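Side-chain contacts in Mll7089 protein (Mesorhizobium loti, PDB 2OZ8), which is of unknown function but belongs to the mandelate racemase/muconate lactonizing enzyme family and may be a magnesium-dependent hydro-lyase: residues 113-118 with 123-128; 155-160 with 185-190. One frame throughout, in Å; residues are numbered along the deposited sequence.

Contact 1: 113-118 with 123-128; sequences LAAKEA and HVLLGS
Ala115 and Leu125 bring helix 103-118 up to the short helix 122-125, their CA atoms 6.4 Å apart, and no hydrogen bond spans the gap. On the side of Leu125 a single methyl, CD2, makes the contact. Leu125 holds CG anti to its own backbone N (chi1 179°), which sends the branch toward the other helix and sets CD2 against the backbone between Ala114 and Ala115. The nearest atom there is Ala115 N, 3.7 Å from Leu125 CD2. Ala115 CB lies 3.9 Å from the same Leu125 CD2, and Ala114 CB is farther off, at 4.4 Å from Leu125 CD2. Ala114 and Ala115 thus let the leucine branch approach the main chain, at a place where helix 103-118 and helix 122-125 follow each other closely in sequence before strand 132-138 of the barrel. The short helix closes in a Schellman motif: Gly127, with positive phi, turns the chain, Ser128 N bonds back to His123 O at 2.8 Å, and Gly127 N to Val124 O at 2.9 Å. The side chains repeat this closure, since His123 ND1 and Ser128 OG lie 2.6 Å apart in a hydrogen bond whose donor may be either atom (angle 154°). Val124 CG2 lies over one face of the His123 imidazole, 3.6 Å from its plane and nearer its margin than its centre, and the ring of His305 also meets it. Leu125 packs in addition on Trp111 of helix 103-118 and on Ile81 of a second subunit, while Arg86 of that subunit donates a hydrogen bond to Gly127 O.

Contact 2: 155-160 with 185-190; sequences HAASIG and TCVPAG
Apolar contact dominates where Ala157, on the last turn of helix 146-158, meets the extended chain at Val187 and Pro188. Its methyl group is the one side-chain atom of the helical segment that reaches across. The closest approach is at the proline ring, where Pro188 CD lies 3.7 Å from Ala157 CB; one branch of valine follows, with Val187 CG1 at 4.3 Å from Ala157 CB, because chi1 of -55° turns CG1 rather than CG2 toward the alanine methyl. The CA atoms of Ala157 and Val187 are 5.9 Å apart.

Polar groups enter only through the main chain. Cys186 O stands 4.0 Å from Ala157 CB, a van der Waals approach. Gly160 has positive phi and serves as the C-prime residue of a Schellman motif, its N bonding to Ala157 O at 3.0 Å while Tyr161 N bonds to Ala156 O.

Helix 146-158 precedes strand 163-167 of the TIM-type barrel of the enolase C-terminal domain-like family, and residues 185-190 lead from helix 173-184 into the neighbouring parallel strand 192-196. Phe164 of the former strand touches both Ala157 and Val187, while Cys186 packs on Val150 and Phe153 of the helix. With one methyl group set against a ring carbon, a valine branch and a carbonyl oxygen, the two segments meet by dispersion alone, with no directional bond between them to set their orientation.

Contact 1 is complete before the chain reaches contact 2; their centres are 35 Å apart and their nearest atoms about 21 Å. Strand 132-138, a member of the barrel sheet, lies between them in sequence and pairs in parallel with strand 163-167, which follows the helix of contact 2. The residues that touch in contact 1 are buried, and a second subunit packs against part of it, whereas residues 155-160 and 185-190 meet at the surface, where no other chain of the assembly touches them. One contact therefore borders a subunit interface and the other an outer layer of the barrel.

Contact 1: 113-118 with 123-128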
loop_
_atom_site.group_PDB
_atom_site.type_symbol
_atom_site.label_atom_id
_atom_site.label_comp_id
_atom_site.label_asym_id
_atom_site.label_seq_id
_atom_site.Cartn_x
_atom_site.Cartn_y
_atom_site.Cartn_z
ATOM N N LEU A 113 3.433 45.917 5.051
ATOM C CA LEU A 113 4.617 46.682 5.321
ATOM C C LEU A 113 5.753 46.428 4.325
ATOM O O LEU A 113 6.336 47.385 3.835
ATOM C CB LEU A 113 5.060 46.440 6.767
ATOM C CG LEU A 113 6.299 47.165 7.281
ATOM C CD1 LEU A 113 6.246 48.671 6.980
ATOM C CD2 LEU A 113 6.316 46.898 8.743
ATOM N N ALA A 114 6.058 45.169 4.020
ATOM C CA ALA A 114 7.110 44.821 3.048
ATOM C C ALA A 114 6.857 45.356 1.666
ATOM O O ALA A 114 7.762 45.844 1.002
ATOM C CB ALA A 114 7.316 43.319 2.980
ATOM N N ALA A 115 5.635 45.218 1.207
ATOM C CA ALA A 115 5.198 45.823 -0.042
ATOM C C ALA A 115 5.289 47.376 -0.055
ATOM O O ALA A 115 5.817 47.966 -1.013
ATOM C CB ALA A 115 3.761 45.359 -0.355
ATOM N N LYS A 116 4.751 48.045 0.963
ATOM C CA LYS A 116 4.867 49.492 1.012
ATOM C C LYS A 116 6.352 49.905 0.922
ATOM O O LYS A 116 6.732 50.747 0.113
ATOM C CB LYS A 116 4.240 50.062 2.282
ATOM C CG LYS A 116 2.779 49.931 2.328
ATOM C CD LYS A 116 2.186 50.569 3.566
ATOM C CE LYS A 116 0.701 50.392 3.504
ATOM N NZ LYS A 116 0.202 50.777 4.810
ATOM N N GLU A 117 7.185 49.269 1.735
ATOM C CA GLU A 117 8.593 49.583 1.737
ATOM C C GLU A 117 9.333 49.227 0.444
ATOM O O GLU A 117 10.310 49.862 0.093
ATOM C CB GLU A 117 9.234 49.018 3.004
ATOM C CG GLU A 117 8.971 49.967 4.172
ATOM C CD GLU A 117 9.372 49.415 5.491
ATOM O OE1 GLU A 117 9.525 50.233 6.429
ATOM O OE2 GLU A 117 9.529 48.173 5.608
ATOM N N ALA A 118 8.857 48.238 -0.297
ATOM C CA ALA A 118 9.429 47.980 -1.624
ATOM C C ALA A 118 8.802 48.916 -2.629
ATOM O O ALA A 118 9.205 48.933 -3.780
ATOM C CB ALA A 118 9.247 46.480 -2.060
ATOM N N HIS A 123 0.119 42.274 -4.454
ATOM C CA HIS A 123 0.060 41.291 -5.530
ATOM C C HIS A 123 1.238 41.309 -6.520
ATOM O O HIS A 123 1.709 40.238 -6.957
ATOM C CB HIS A 123 -1.290 41.348 -6.264
ATOM C CG HIS A 123 -1.488 42.555 -7.116
ATOM N ND1 HIS A 123 -1.316 42.537 -8.492
ATOM C CD2 HIS A 123 -1.880 43.817 -6.801
ATOM C CE1 HIS A 123 -1.598 43.733 -8.984
ATOM N NE2 HIS A 123 -1.936 44.528 -7.980
ATOM N N VAL A 124 1.699 42.502 -6.884
ATOM C CA VAL A 124 2.869 42.623 -7.774
ATOM C C VAL A 124 4.109 42.031 -7.067
ATOM O O VAL A 124 4.833 41.225 -7.641
ATOM C CB VAL A 124 3.123 44.103 -8.230
ATOM C CG1 VAL A 124 4.391 44.196 -9.085
ATOM C CG2 VAL A 124 1.865 44.692 -8.973
ATOM N N LEU A 125 4.311 42.409 -5.811
ATOM C CA LEU A 125 5.352 41.789 -4.984
ATOM C C LEU A 125 5.157 40.248 -4.927
ATOM O O LEU A 125 6.150 39.493 -4.904
ATOM C CB LEU A 125 5.354 42.381 -3.567
ATOM C CG LEU A 125 6.378 41.830 -2.573
ATOM C CD1 LEU A 125 7.891 42.164 -2.937
ATOM C CD2 LEU A 125 6.020 42.330 -1.141
ATOM N N LEU A 126 3.893 39.802 -4.922
ATOM C CA LEU A 126 3.606 38.340 -4.871
ATOM C C LEU A 126 3.849 37.640 -6.207
ATOM O O LEU A 126 3.704 36.424 -6.286
ATOM C CB LEU A 126 2.220 38.008 -4.281
ATOM C CG LEU A 126 2.052 38.421 -2.800
ATOM C CD1 LEU A 126 0.652 38.158 -2.308
ATOM C CD2 LEU A 126 3.160 37.811 -1.882
ATOM N N GLY A 127 4.282 38.416 -7.212
ATOM C CA GLY A 127 4.583 37.923 -8.550
ATOM C C GLY A 127 3.391 37.906 -9.509
ATOM O O GLY A 127 3.461 37.273 -10.543
ATOM N N SER A 128 2.308 38.618 -9.216
ATOM C CA SER A 128 1.137 38.517 -10.070
ATOM C C SER A 128 1.445 38.966 -11.474
ATOM O O SER A 128 2.399 39.717 -11.699
ATOM C CB SER A 128 -0.057 39.323 -9.529
ATOM O OG SER A 128 0.127 40.727 -9.742
#

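Contact 2: 155-160 with 185-190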
loop_
_atom_site.group_PDB
_atom_site.type_symbol
_atom_site.label_atom_id
_atom_site.label_comp_id
_atom_site.label_asym_id
_atom_site.label_seq_id
_atom_site.Cartn_x
_atom_site.Cartn_y
_atom_site.Cartn_z
ATOM N N HIS A 155 -30.041 40.688 -4.449
ATOM C CA HIS A 155 -29.060 41.771 -4.495
ATOM C C HIS A 155 -27.726 41.348 -5.161
ATOM O O HIS A 155 -27.256 42.036 -6.075
ATOM C CB HIS A 155 -28.778 42.388 -3.134
ATOM C CG HIS A 155 -27.906 43.608 -3.217
ATOM N ND1 HIS A 155 -26.618 43.651 -2.719
ATOM C CD2 HIS A 155 -28.135 44.823 -3.779
ATOM C CE1 HIS A 155 -26.105 44.845 -2.953
ATOM N NE2 HIS A 155 -27.005 45.575 -3.594
ATOM N N ALA A 156 -27.117 40.227 -4.758
ATOM C CA ALA A 156 -25.870 39.835 -5.436
ATOM C C ALA A 156 -26.009 39.734 -6.979
ATOM O O ALA A 156 -25.136 40.216 -7.730
ATOM C CB ALA A 156 -25.279 38.564 -4.854
ATOM N N ALA A 157 -27.079 39.099 -7.453
ATOM C CA ALA A 157 -27.321 39.012 -8.900
ATOM C C ALA A 157 -27.508 40.407 -9.536
ATOM O O ALA A 157 -26.954 40.671 -10.634
ATOM C CB ALA A 157 -28.484 38.077 -9.228
ATOM N N SER A 158 -28.248 41.294 -8.852
ATOM C CA SER A 158 -28.444 42.702 -9.310
ATOM C C SER A 158 -27.171 43.363 -9.781
ATOM O O SER A 158 -27.175 44.021 -10.823
ATOM C CB SER A 158 -28.946 43.611 -8.198
ATOM O OG SER A 158 -30.324 43.503 -8.071
ATOM N N ILE A 159 -26.106 43.216 -8.967
ATOM C CA ILE A 159 -24.814 43.887 -9.192
ATOM C C ILE A 159 -23.750 42.965 -9.823
ATOM O O ILE A 159 -22.563 43.272 -9.807
ATOM C CB ILE A 159 -24.265 44.488 -7.872
ATOM C CG1 ILE A 159 -23.797 43.361 -6.920
ATOM C CG2 ILE A 159 -25.322 45.459 -7.206
ATOM C CD1 ILE A 159 -23.478 43.819 -5.532
ATOM N N GLY A 160 -24.150 41.832 -10.368
ATOM C CA GLY A 160 -23.273 41.174 -11.343
ATOM C C GLY A 160 -22.499 39.932 -10.960
ATOM O O GLY A 160 -21.652 39.485 -11.735
ATOM N N THR A 185 -34.916 30.569 -7.920
ATOM C CA THR A 185 -35.893 31.623 -8.169
ATOM C C THR A 185 -35.325 33.040 -8.083
ATOM O O THR A 185 -36.049 33.992 -8.392
ATOM C CB THR A 185 -37.074 31.625 -7.160
ATOM O OG1 THR A 185 -36.611 32.043 -5.874
ATOM C CG2 THR A 185 -37.768 30.270 -7.052
ATOM N N CYS A 186 -34.073 33.232 -7.659
ATOM C CA CYS A 186 -33.600 34.612 -7.608
ATOM C C CYS A 186 -32.299 34.962 -8.311
ATOM O O CYS A 186 -31.825 36.096 -8.214
ATOM C CB CYS A 186 -33.690 35.218 -6.211
ATOM S SG CYS A 186 -32.951 34.387 -4.815
ATOM N N VAL A 187 -31.773 34.012 -9.072
ATOM C CA VAL A 187 -30.598 34.238 -9.871
ATOM C C VAL A 187 -30.772 33.862 -11.351
ATOM O O VAL A 187 -31.582 32.994 -11.705
ATOM C CB VAL A 187 -29.319 33.585 -9.235
ATOM C CG1 VAL A 187 -29.136 34.085 -7.820
ATOM C CG2 VAL A 187 -29.305 32.042 -9.342
ATOM N N PRO A 188 -30.029 34.541 -12.235
ATOM C CA PRO A 188 -30.165 34.187 -13.655
ATOM C C PRO A 188 -29.933 32.717 -13.879
ATOM O O PRO A 188 -29.145 32.117 -13.149
ATOM C CB PRO A 188 -29.074 35.004 -14.344
ATOM C CG PRO A 188 -28.855 36.189 -13.405
ATOM C CD PRO A 188 -29.077 35.653 -12.016
ATOM N N ALA A 189 -30.623 32.152 -14.882
ATOM C CA ALA A 189 -30.380 30.768 -15.355
ATOM C C ALA A 189 -28.915 30.561 -15.706
ATOM O O ALA A 189 -28.294 31.401 -16.380
ATOM C CB ALA A 189 -31.240 30.433 -16.580
ATOM N N GLY A 190 -28.367 29.434 -15.274
ATOM C CA GLY A 190 -26.975 29.097 -15.676
ATOM C C GLY A 190 -25.871 29.782 -14.871
ATOM O O GLY A 190 -24.717 29.737 -15.260
#